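Local atomic coordinates of FAD-dependent oxidoreductase (Actinomadura kijaniata, PDB entry 3M9V), a protein that probably acts as a flavin-dependent oxidoreductase of the acyl-CoA dehydrogenase family, working on a dTDP-linked sugar in the biosynthesis of D-kijanose. Residues Ala33-Ile38 against Leu89-Ala94; Thr68-Leu73 against Glu115-Asp120; Lys146-Ala151 against Ser166-Leu171; Ala251-Gln256 against Arg332-Met337. All coordinates share one frame; numbering follows the deposited sequence. Where two conformers were deposited one is given.

In the fold
From the N terminus, contact 1 sets the start of helix 35-48 against the end of helix 81-94. Before it closes, contact 2 has opened at 68-73, and it closes at 115-120, where helix 96-118 ends; the two therefore cross along the chain, and both lie within the helical N-terminal domain. Contact 3 follows in series, joining strands 141-147 and 163-172 of the middle beta domain and closing a short excursion of 14 residues that includes strand 154-157. Contact 4 spans the longest loop, most of it helical, bringing helix 253-260 to helix 329-362 in the C-terminal domain. Contacts 2 and 4, about 8 Å apart at their nearest atoms, both touch the bound thymidine diphosphate.

Contact 1 of 4, residues Ala33-Ile38 against Leu89-Ala94; sequences AHLPRI and LAVARA
I38 meets A94 through its short branch: CG2 rests against A94 CB at 3.6 Å. Its first torsion (chi1 -66°) sets CG2 anti to the backbone N, while the longer branch, CG1 with CD1, leaves beside that N and heads for V91, where CD1 comes within 4.4 Å of V91 CG1. The beta-branched side chain thus straddles two residues of the facing helix. One turn earlier, L35 does its touching with a single methyl. Its CB does not point straight at 89-94, but the chain reaches across, and CD2 lies 4.1 Å from the carbonyl oxygen A90 O. The same CD2 is 4.4 Å from V91 CG2 and equally far from A94 CB, so it fits among three residues.

The small side chains of A90 and A94 suit these positions, because the larger L35 and I38 come from the other helix; at A94 the backbones approach to 6.0 Å between I38 CA and A94 CA. The contact ties helix 35-48 to helix 81-94 in the helical N-terminal domain of the acyl-CoA dehydrogenase fold. I38 and V91 both also touch T98 of helix 96-118. Polar bonds are made elsewhere: R37 forms a salt bridge with D54 and H34 a hydrogen bond with D62. Between the two segments the side chains that touch are all aliphatic, which is consistent with cohesion by close fit and the hydrophobic effect rather than by directional bonds.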
# COMPACT_ATOMS: atom_id res chain seq x y z
N ALA A 33 -19.98 -16.56 29.30
CA ALA A 33 -20.61 -15.94 30.47
C ALA A 33 -19.96 -14.63 30.91
O ALA A 33 -20.63 -13.76 31.48
CB ALA A 33 -20.58 -16.88 31.67
N HIS A 34 -18.66 -14.52 30.66
CA HIS A 34 -17.89 -13.37 31.13
C HIS A 34 -17.84 -12.24 30.12
O HIS A 34 -17.56 -11.10 30.49
CB HIS A 34 -16.46 -13.82 31.48
CG HIS A 34 -16.45 -14.86 32.56
ND1 HIS A 34 -16.54 -14.53 33.90
CD2 HIS A 34 -16.46 -16.21 32.50
CE1 HIS A 34 -16.54 -15.64 34.61
NE2 HIS A 34 -16.49 -16.67 33.79
N LEU A 35 -18.09 -12.54 28.86
CA LEU A 35 -18.04 -11.47 27.86
C LEU A 35 -18.83 -10.21 28.21
O LEU A 35 -18.31 -9.10 28.08
CB LEU A 35 -18.30 -11.98 26.44
CG LEU A 35 -17.38 -13.12 26.03
CD1 LEU A 35 -17.65 -13.62 24.62
CD2 LEU A 35 -15.95 -12.62 26.12
N PRO A 36 -20.09 -10.36 28.64
CA PRO A 36 -20.86 -9.13 28.91
C PRO A 36 -20.25 -8.21 29.96
O PRO A 36 -20.31 -7.00 29.81
CB PRO A 36 -22.23 -9.65 29.39
CG PRO A 36 -22.31 -11.09 28.85
CD PRO A 36 -20.88 -11.59 28.85
N ARG A 37 -19.63 -8.71 31.02
CA ARG A 37 -18.95 -7.80 31.95
C ARG A 37 -17.71 -7.14 31.32
O ARG A 37 -17.43 -5.95 31.50
CB ARG A 37 -18.52 -8.50 33.24
CG ARG A 37 -17.76 -7.60 34.23
CD ARG A 37 -16.99 -8.38 35.30
NE ARG A 37 -17.94 -8.94 36.26
CZ ARG A 37 -18.41 -8.32 37.34
NH1 ARG A 37 -19.33 -8.93 38.08
NH2 ARG A 37 -18.00 -7.11 37.70
N ILE A 38 -16.96 -7.95 30.58
CA ILE A 38 -15.77 -7.47 29.91
C ILE A 38 -16.06 -6.31 28.96
O ILE A 38 -15.43 -5.26 29.03
CB ILE A 38 -15.01 -8.63 29.22
CG1 ILE A 38 -14.49 -9.56 30.32
CG2 ILE A 38 -13.92 -8.07 28.29
CD1 ILE A 38 -13.97 -10.92 29.84
N LEU A 89 -9.13 -14.28 20.80
CA LEU A 89 -9.87 -13.49 19.80
C LEU A 89 -11.26 -13.13 20.35
O LEU A 89 -11.67 -11.96 20.32
CB LEU A 89 -9.92 -14.36 18.53
CG LEU A 89 -10.38 -13.70 17.22
CD1 LEU A 89 -10.18 -14.68 16.03
CD2 LEU A 89 -11.88 -13.33 17.31
N ALA A 90 -12.00 -14.11 20.86
CA ALA A 90 -13.34 -13.80 21.41
C ALA A 90 -13.25 -12.79 22.56
O ALA A 90 -14.03 -11.83 22.63
CB ALA A 90 -14.07 -15.11 21.89
N VAL A 91 -12.26 -12.95 23.44
CA VAL A 91 -12.11 -11.97 24.52
C VAL A 91 -11.74 -10.58 23.99
O VAL A 91 -12.27 -9.56 24.44
CB VAL A 91 -11.14 -12.44 25.64
CG1 VAL A 91 -10.90 -11.36 26.72
CG2 VAL A 91 -11.68 -13.70 26.32
N ALA A 92 -10.82 -10.53 23.03
CA ALA A 92 -10.38 -9.26 22.47
C ALA A 92 -11.50 -8.49 21.77
O ALA A 92 -11.48 -7.25 21.77
CB ALA A 92 -9.18 -9.46 21.55
N ARG A 93 -12.47 -9.18 21.17
CA ARG A 93 -13.57 -8.43 20.57
C ARG A 93 -14.31 -7.69 21.65
O ARG A 93 -14.91 -6.68 21.36
CB ARG A 93 -14.61 -9.34 19.91
CG ARG A 93 -14.02 -10.00 18.72
CD ARG A 93 -14.91 -11.09 18.20
NE ARG A 93 -16.20 -10.52 17.87
CZ ARG A 93 -17.03 -11.11 17.03
NH1 ARG A 93 -16.69 -12.25 16.43
NH2 ARG A 93 -18.20 -10.54 16.79
N ALA A 94 -14.28 -8.19 22.89
CA ALA A 94 -14.82 -7.43 24.01
C ALA A 94 -13.86 -6.41 24.63
O ALA A 94 -14.27 -5.27 24.89
CB ALA A 94 -15.34 -8.41 25.05

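Contact 2 of 4, residues Thr68-Leu73 against Glu115-Asp120; sequences TVPAEL and EWRHGD. With TYD (thymidine-5'-diphosphate), chain B.
The indole of W116 carries L73 on one face: L73 CD1 stands 4.0 Å from the centroid of the six-membered ring and 14° off its normal, a CH-pi contact. The other methyl, L73 CD2, lies 3.8 Å from W116 CZ2, so the forked leucine addresses both the ring centre and its outer rim. P70 and E72 approach the same ring obliquely, with E72 CB 3.7 Å from W116 CH2. The guanidinium of R117 is flat too. W116 CZ3 lies over one of its faces, offset toward the rim, and E72 OE1 sits at its edge, close to its plane.

Here the loop between helices 53-61 and 81-94 is pinned to the C-terminal turn of helix 96-118 in the N-terminal domain of the acyl-CoA dehydrogenase fold. Aromatic and aliphatic residues fill the inner side, and the charged pair lies toward solvent.

The guanidinium edge carries the salt bridge, in which R117 NH2 donates to E72 OE1 over 3.2 Å at 162°. On the glutamate side the nitrogen comes from above the carboxylate plane. The E72 chain bends at chi2 (86°), folding its acid end toward the arginine after CB and CG have passed the indole. P70 CB comes in obliquely, 3.7 Å from R117 NH1, on the same side of the guanidinium plane as the indole. The same helix end reaches the ligand: E115 OE1 accepts a 3.0 Å hydrogen bond from TYD O3' and also forms a salt bridge with R242.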
# COMPACT_ATOMS: atom_id res chain seq x y z
N THR A 68 -5.40 -23.96 30.58
CA THR A 68 -4.31 -24.64 29.88
C THR A 68 -3.44 -25.52 30.81
O THR A 68 -2.34 -25.97 30.46
CB THR A 68 -3.41 -23.63 29.12
OG1 THR A 68 -3.00 -22.60 30.02
CG2 THR A 68 -4.18 -22.96 27.96
N VAL A 69 -3.94 -25.75 32.02
CA VAL A 69 -3.30 -26.74 32.88
C VAL A 69 -3.73 -28.14 32.43
O VAL A 69 -4.90 -28.35 32.11
CB VAL A 69 -3.71 -26.52 34.36
CG1 VAL A 69 -3.18 -27.65 35.23
CG2 VAL A 69 -3.17 -25.15 34.83
N PRO A 70 -2.80 -29.10 32.36
CA PRO A 70 -3.10 -30.48 31.97
C PRO A 70 -4.30 -31.05 32.75
O PRO A 70 -4.45 -30.80 33.95
CB PRO A 70 -1.83 -31.21 32.38
CG PRO A 70 -0.75 -30.20 32.13
CD PRO A 70 -1.36 -28.88 32.58
N ALA A 71 -5.19 -31.78 32.09
CA ALA A 71 -6.27 -32.42 32.85
C ALA A 71 -5.75 -33.33 33.98
O ALA A 71 -6.36 -33.40 35.04
CB ALA A 71 -7.23 -33.17 31.92
N GLU A 72 -4.61 -33.98 33.78
CA GLU A 72 -3.98 -34.75 34.85
C GLU A 72 -3.94 -33.94 36.14
O GLU A 72 -4.01 -34.55 37.20
CB GLU A 72 -2.53 -35.14 34.53
CG GLU A 72 -2.32 -36.15 33.41
CD GLU A 72 -2.26 -35.57 31.99
OE1 GLU A 72 -1.46 -36.12 31.19
OE2 GLU A 72 -2.98 -34.60 31.64
N LEU A 73 -3.82 -32.61 36.08
CA LEU A 73 -3.64 -31.84 37.30
C LEU A 73 -4.92 -31.14 37.71
O LEU A 73 -4.90 -30.33 38.63
CB LEU A 73 -2.47 -30.86 37.21
CG LEU A 73 -1.15 -31.58 36.94
CD1 LEU A 73 -0.02 -30.59 36.82
CD2 LEU A 73 -0.82 -32.48 38.10
N GLU A 115 7.47 -27.99 31.08
CA GLU A 115 8.47 -28.18 32.13
C GLU A 115 8.10 -29.40 32.99
O GLU A 115 8.93 -30.26 33.28
CB GLU A 115 8.51 -26.96 33.05
CG GLU A 115 9.11 -25.72 32.41
CD GLU A 115 10.60 -25.88 32.22
OE1 GLU A 115 11.28 -24.95 31.75
OE2 GLU A 115 11.12 -26.96 32.57
N TRP A 116 6.84 -29.46 33.38
CA TRP A 116 6.28 -30.58 34.11
C TRP A 116 6.54 -31.95 33.47
O TRP A 116 6.92 -32.89 34.17
CB TRP A 116 4.78 -30.35 34.33
CG TRP A 116 4.11 -31.42 35.16
CD1 TRP A 116 4.43 -31.76 36.44
CD2 TRP A 116 3.05 -32.29 34.76
NE1 TRP A 116 3.63 -32.78 36.87
CE2 TRP A 116 2.77 -33.14 35.87
CE3 TRP A 116 2.29 -32.44 33.60
CZ2 TRP A 116 1.77 -34.11 35.84
CZ3 TRP A 116 1.30 -33.42 33.57
CH2 TRP A 116 1.06 -34.24 34.69
N ARG A 117 6.38 -32.06 32.16
CA ARG A 117 6.52 -33.34 31.46
C ARG A 117 7.95 -33.61 31.02
O ARG A 117 8.29 -34.77 30.80
CB ARG A 117 5.66 -33.35 30.19
CG ARG A 117 4.16 -33.46 30.40
CD ARG A 117 3.43 -33.41 29.06
NE ARG A 117 2.13 -32.74 29.09
CZ ARG A 117 0.98 -33.33 29.43
NH1 ARG A 117 -0.17 -32.66 29.41
NH2 ARG A 117 0.97 -34.61 29.79
N HIS A 118 8.80 -32.61 30.87
CA HIS A 118 10.15 -32.83 30.35
C HIS A 118 11.27 -32.22 31.17
O HIS A 118 12.41 -32.19 30.72
CB HIS A 118 10.27 -32.29 28.92
CG HIS A 118 9.25 -32.86 27.99
ND1 HIS A 118 9.37 -34.11 27.43
CD2 HIS A 118 8.03 -32.39 27.61
CE1 HIS A 118 8.29 -34.38 26.72
NE2 HIS A 118 7.47 -33.36 26.81
N GLY A 119 10.95 -31.65 32.32
CA GLY A 119 12.02 -31.03 33.09
C GLY A 119 12.63 -32.07 34.02
O GLY A 119 12.09 -33.17 34.17
N ASP A 120 13.76 -31.73 34.63
CA ASP A 120 14.33 -32.55 35.69
C ASP A 120 13.48 -32.28 36.94
O ASP A 120 12.49 -31.55 36.88
CB ASP A 120 15.77 -32.12 35.96
CG ASP A 120 15.84 -30.74 36.58
OD1 ASP A 120 14.78 -30.16 36.91
OD2 ASP A 120 16.96 -30.21 36.74
PA TYD B . 10.55 -18.60 27.21
O1A TYD B . 10.74 -18.00 28.59
O2A TYD B . 9.71 -17.89 26.17
O3A TYD B . 11.99 -18.94 26.58
PB TYD B . 13.26 -18.16 27.20
O1B TYD B . 12.75 -16.75 27.40
O2B TYD B . 14.20 -18.32 26.02
O3B TYD B . 13.57 -18.97 28.44
O5' TYD B . 10.10 -20.14 27.29
C5' TYD B . 10.92 -21.17 27.84
C4' TYD B . 9.81 -22.15 28.20
O4' TYD B . 9.24 -22.71 27.02
C3' TYD B . 10.25 -23.32 29.06
O3' TYD B . 9.55 -23.04 30.28
C2' TYD B . 9.58 -24.53 28.45
C1' TYD B . 8.74 -24.03 27.27
N1 TYD B . 8.99 -24.85 26.08
C2 TYD B . 7.97 -25.37 25.39
O2 TYD B . 6.80 -25.17 25.78
N3 TYD B . 8.22 -26.12 24.30
C4 TYD B . 9.49 -26.35 23.87
O4 TYD B . 9.69 -27.04 22.86
C5 TYD B . 10.55 -25.81 24.58
C5M TYD B . 12.00 -26.01 24.20
C6 TYD B . 10.26 -25.05 25.70

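Contact 3 of 4, residues Lys146-Ala151 against Ser166-Leu171; sequences KDHHTA and SGRKTL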
# COMPACT_ATOMS: atom_id res chain seq x y z
N LYS A 146 11.74 -8.27 29.97
CA LYS A 146 12.64 -7.23 29.48
C LYS A 146 13.17 -6.32 30.57
O LYS A 146 12.39 -5.70 31.31
CB LYS A 146 11.95 -6.38 28.41
CG LYS A 146 12.80 -5.17 27.98
CD LYS A 146 12.63 -4.85 26.51
CE LYS A 146 12.96 -3.40 26.20
NZ LYS A 146 11.68 -2.80 25.73
N ASP A 147 14.50 -6.24 30.65
CA ASP A 147 15.16 -5.36 31.59
C ASP A 147 14.81 -3.91 31.32
O ASP A 147 14.81 -3.49 30.18
CB ASP A 147 16.67 -5.54 31.52
CG ASP A 147 17.15 -6.67 32.39
OD1 ASP A 147 16.35 -7.18 33.20
OD2 ASP A 147 18.32 -7.06 32.24
N HIS A 148 14.49 -3.16 32.37
CA HIS A 148 14.47 -1.71 32.31
C HIS A 148 15.85 -1.14 31.95
O HIS A 148 16.87 -1.76 32.23
CB HIS A 148 14.04 -1.19 33.68
CG HIS A 148 13.89 0.30 33.74
ND1 HIS A 148 12.67 0.93 33.63
CD2 HIS A 148 14.81 1.29 33.88
CE1 HIS A 148 12.84 2.24 33.72
NE2 HIS A 148 14.13 2.48 33.88
N HIS A 149 15.93 0.05 31.36
CA HIS A 149 17.23 0.47 30.82
C HIS A 149 18.29 0.76 31.89
O HIS A 149 19.49 0.56 31.68
CB HIS A 149 17.08 1.61 29.80
CG HIS A 149 16.64 2.91 30.39
ND1 HIS A 149 17.53 3.79 30.99
CD2 HIS A 149 15.42 3.47 30.50
CE1 HIS A 149 16.86 4.84 31.44
NE2 HIS A 149 15.58 4.68 31.15
N THR A 150 17.85 1.19 33.07
CA THR A 150 18.77 1.41 34.19
C THR A 150 19.37 0.18 34.88
O THR A 150 20.16 0.35 35.81
CB THR A 150 18.11 2.19 35.34
OG1 THR A 150 17.22 1.32 36.06
CG2 THR A 150 17.35 3.43 34.85
N ALA A 151 19.05 -1.04 34.45
CA ALA A 151 19.32 -2.23 35.26
C ALA A 151 19.57 -3.49 34.46
O ALA A 151 18.92 -3.70 33.43
CB ALA A 151 18.17 -2.50 36.22
N SER A 166 18.41 -8.99 42.07
CA SER A 166 18.24 -7.54 41.94
C SER A 166 18.05 -7.10 40.49
O SER A 166 18.66 -7.65 39.57
CB SER A 166 19.44 -6.80 42.54
OG SER A 166 19.44 -6.89 43.95
N GLY A 167 17.25 -6.07 40.30
CA GLY A 167 17.06 -5.55 38.95
C GLY A 167 15.68 -4.93 38.86
O GLY A 167 15.09 -4.50 39.85
N ARG A 168 15.19 -4.87 37.63
CA ARG A 168 13.91 -4.26 37.36
C ARG A 168 13.47 -4.71 35.98
O ARG A 168 14.27 -4.72 35.05
CB ARG A 168 13.95 -2.74 37.51
CG ARG A 168 13.37 -2.02 36.34
CD ARG A 168 12.20 -1.14 36.71
NE ARG A 168 12.58 0.16 37.25
CZ ARG A 168 11.84 1.26 37.17
NH1 ARG A 168 10.69 1.30 36.52
NH2 ARG A 168 12.26 2.38 37.74
N LYS A 169 12.22 -5.16 35.87
CA LYS A 169 11.74 -5.58 34.54
C LYS A 169 10.61 -4.63 34.15
O LYS A 169 9.92 -4.04 34.99
CB LYS A 169 11.22 -7.02 34.55
CG LYS A 169 12.29 -8.07 34.79
CD LYS A 169 13.22 -8.22 33.57
CE LYS A 169 14.09 -9.47 33.66
NZ LYS A 169 15.14 -9.40 32.59
N THR A 170 10.42 -4.47 32.85
CA THR A 170 9.47 -3.49 32.38
C THR A 170 8.37 -4.18 31.58
O THR A 170 8.54 -5.31 31.15
CB THR A 170 10.20 -2.41 31.56
OG1 THR A 170 9.28 -1.34 31.33
CG2 THR A 170 10.79 -2.98 30.29
N LEU A 171 7.23 -3.51 31.41
CA LEU A 171 6.17 -4.00 30.53
C LEU A 171 5.66 -5.35 31.00
O LEU A 171 5.50 -6.27 30.20
CB LEU A 171 6.58 -4.00 29.05
CG LEU A 171 6.98 -2.64 28.46
CD1 LEU A 171 7.33 -2.76 26.96
CD2 LEU A 171 5.96 -1.52 28.66
O HOH W 1 8.83 -8.05 30.51
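K169 NZ is gripped by several oxygens: D147 OD1 at 2.6 Å in a salt bridge, the carbonyl of I145, and, weakly, that of N184. The pair joins antiparallel strands 141-147 and 163-172 in the middle beta domain of the acyl-CoA dehydrogenase fold, D147 and K169 being a non-hydrogen-bonded pair. A lysine suits the place because it is long enough to bend back (chi2 -71°) beside the neighbouring strand, and the buried ammonium has several oxygen partners; D147 OD1 takes a second bond from T153.

Beyond D147, segment 146-151 leaves the sheet in a type I turn from H148 to A151. H148 N still holds R168 O at 3.1 Å, with the donor above the carbonyl plane. Here the guanidinium of R168 lies flat on the imidazole of H148, centres 3.9 Å apart and planes at 26°, although the exact placing of the arginine is uncertain. D226 probably holds the two groups together, one carboxylate oxygen bonding both R168 NH1 and H148 ND1; its negative charge probably balances the arginine.

G167 adopts backbone angles suited to glycine, and A151 CB packs 4.2 Å from G167 CA. At the other end, K146 runs alongside T170, its CG 3.8 Å from T170 CG2. T170 N donates to K146 O over 2.8 Å, and a water accepts from K146 N while donating to T170 O at 2.8 Å.

Contact 4 of 4, residues Ala251-Gln256 against Arg332-Met337; sequences AVLAGQ and RGRQMM. With TYD (thymidine-5'-diphosphate), chain B.
R332 starts with CG anti to its backbone N (chi1 167°) and runs fully extended to NE, a reach that lays NH2 3.5 Å from A254 CB and turns the edge of the guanidinium to the thymine. M337 also sets out anti to N, but then folds twice (chi2 66°), bringing CE to within 3.5 Å of L253 O and beside Q256 CB. These side chains join helix 253-260 to helix 329-362 in the C-terminal helical domain of the acyl-CoA dehydrogenase fold, at one wall of the thymidine diphosphate pocket.

Glycine makes the close approach possible. At G333, with no side chain, A254 CA comes to 4.2 Å from G333 CA, and L253 CB touches G333 O. The methyl of A254 touches both R332 NH2 and M336 SD, the latter at 3.7 Å, the three groups packing against one another. The same sulfur stands over the centre of one guanidinium face. L321 and S322 carbonyls take the R332 NE and NH1 hydrogens, helping to fix the group's rotation.

Thus oriented, R332 NH2 donates to the thymine oxygen TYD O4 over 2.7 Å at 161°, while NH1 adds a weak bond to the same atom, a fitting match for a carbonyl of the base. G255 presents its bare CA to TYD O4'. At the other end of the nucleotide, the extended Q256 side chain sends NE2 to the phosphate oxygen TYD O2B, 2.9 Å away. One water links the two segments, giving a hydrogen bond to A251 O at 3.1 Å and accepting one from R332 NH2.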
# COMPACT_ATOMS: atom_id res chain seq x y z
N ALA A 251 17.22 -24.19 19.47
CA ALA A 251 16.12 -25.02 19.95
C ALA A 251 15.21 -24.22 20.89
O ALA A 251 14.03 -24.54 21.06
CB ALA A 251 16.62 -26.29 20.66
N VAL A 252 15.79 -23.18 21.48
CA VAL A 252 15.13 -22.32 22.47
C VAL A 252 14.06 -21.42 21.83
O VAL A 252 13.12 -20.98 22.49
CB VAL A 252 16.22 -21.49 23.18
CG1 VAL A 252 15.75 -20.14 23.68
CG2 VAL A 252 16.80 -22.32 24.33
N LEU A 253 14.21 -21.20 20.53
CA LEU A 253 13.21 -20.49 19.75
C LEU A 253 11.87 -21.17 19.90
O LEU A 253 10.85 -20.49 19.79
CB LEU A 253 13.63 -20.38 18.28
CG LEU A 253 14.94 -19.59 18.14
CD1 LEU A 253 15.41 -19.37 16.70
CD2 LEU A 253 14.97 -18.26 18.86
N ALA A 254 11.84 -22.48 20.15
CA ALA A 254 10.54 -23.13 20.19
C ALA A 254 9.74 -22.69 21.41
O ALA A 254 8.52 -22.53 21.30
CB ALA A 254 10.66 -24.64 20.24
N GLY A 255 10.40 -22.53 22.55
CA GLY A 255 9.73 -22.09 23.76
C GLY A 255 9.27 -20.64 23.65
O GLY A 255 8.20 -20.28 24.12
N GLN A 256 10.09 -19.80 23.00
CA GLN A 256 9.67 -18.42 22.80
C GLN A 256 8.47 -18.32 21.88
O GLN A 256 7.67 -17.38 21.97
CB GLN A 256 10.83 -17.61 22.24
CG GLN A 256 11.92 -17.47 23.28
CD GLN A 256 13.20 -17.02 22.65
OE1 GLN A 256 13.21 -16.40 21.58
NE2 GLN A 256 14.31 -17.33 23.30
N ARG A 332 13.69 -27.55 14.57
CA ARG A 332 12.32 -27.40 15.07
C ARG A 332 12.03 -25.97 15.54
O ARG A 332 10.98 -25.42 15.20
CB ARG A 332 12.06 -28.38 16.20
CG ARG A 332 10.80 -28.08 16.99
CD ARG A 332 10.53 -29.30 17.85
NE ARG A 332 9.33 -29.22 18.69
CZ ARG A 332 9.31 -28.68 19.91
NH1 ARG A 332 8.18 -28.71 20.61
NH2 ARG A 332 10.38 -28.13 20.45
N GLY A 333 12.97 -25.38 16.29
CA GLY A 333 12.90 -24.03 16.85
C GLY A 333 13.01 -22.96 15.77
O GLY A 333 12.30 -21.97 15.80
N ARG A 334 13.88 -23.14 14.78
CA ARG A 334 13.93 -22.20 13.66
C ARG A 334 12.61 -22.25 12.89
O ARG A 334 12.07 -21.22 12.51
CB ARG A 334 15.11 -22.52 12.73
CG ARG A 334 16.47 -22.08 13.29
CD ARG A 334 17.56 -22.24 12.25
NE ARG A 334 17.77 -23.66 12.00
CZ ARG A 334 18.75 -24.36 12.57
NH1 ARG A 334 19.59 -23.75 13.40
NH2 ARG A 334 18.91 -25.65 12.30
N GLN A 335 12.03 -23.42 12.69
CA GLN A 335 10.83 -23.46 11.89
C GLN A 335 9.67 -22.83 12.66
O GLN A 335 8.88 -22.11 12.08
CB GLN A 335 10.51 -24.91 11.51
CG GLN A 335 11.40 -25.26 10.34
CD GLN A 335 11.05 -26.60 9.74
OE1 GLN A 335 9.89 -26.99 9.62
NE2 GLN A 335 12.10 -27.32 9.34
N MET A 336 9.57 -23.09 13.96
CA MET A 336 8.47 -22.52 14.73
C MET A 336 8.55 -21.00 14.73
O MET A 336 7.56 -20.33 14.46
CB MET A 336 8.45 -23.09 16.14
CG MET A 336 8.02 -24.56 16.14
SD MET A 336 7.95 -25.25 17.81
CE MET A 336 6.59 -24.35 18.54
N MET A 337 9.75 -20.46 14.92
CA MET A 337 9.93 -19.02 14.95
C MET A 337 9.71 -18.33 13.60
O MET A 337 9.18 -17.22 13.49
CB MET A 337 11.31 -18.70 15.56
CG MET A 337 11.53 -17.21 15.72
SD MET A 337 10.43 -16.43 16.94
CE MET A 337 10.68 -17.24 18.51
PA TYD B . 10.55 -18.60 27.21
O1A TYD B . 10.74 -18.00 28.59
O2A TYD B . 9.71 -17.89 26.17
O3A TYD B . 11.99 -18.94 26.58
PB TYD B . 13.26 -18.16 27.20
O1B TYD B . 12.75 -16.75 27.40
O2B TYD B . 14.20 -18.32 26.02
O3B TYD B . 13.57 -18.97 28.44
O5' TYD B . 10.10 -20.14 27.29
C5' TYD B . 10.92 -21.17 27.84
C4' TYD B . 9.81 -22.15 28.20
O4' TYD B . 9.24 -22.71 27.02
C3' TYD B . 10.25 -23.32 29.06
O3' TYD B . 9.55 -23.04 30.28
C2' TYD B . 9.58 -24.53 28.45
C1' TYD B . 8.74 -24.03 27.27
N1 TYD B . 8.99 -24.85 26.08
C2 TYD B . 7.97 -25.37 25.39
O2 TYD B . 6.80 -25.17 25.78
N3 TYD B . 8.22 -26.12 24.30
C4 TYD B . 9.49 -26.35 23.87
O4 TYD B . 9.69 -27.04 22.86
C5 TYD B . 10.55 -25.81 24.58
C5M TYD B . 12.00 -26.01 24.20
C6 TYD B . 10.26 -25.05 25.70
O HOH W 2 12.90 -27.07 19.74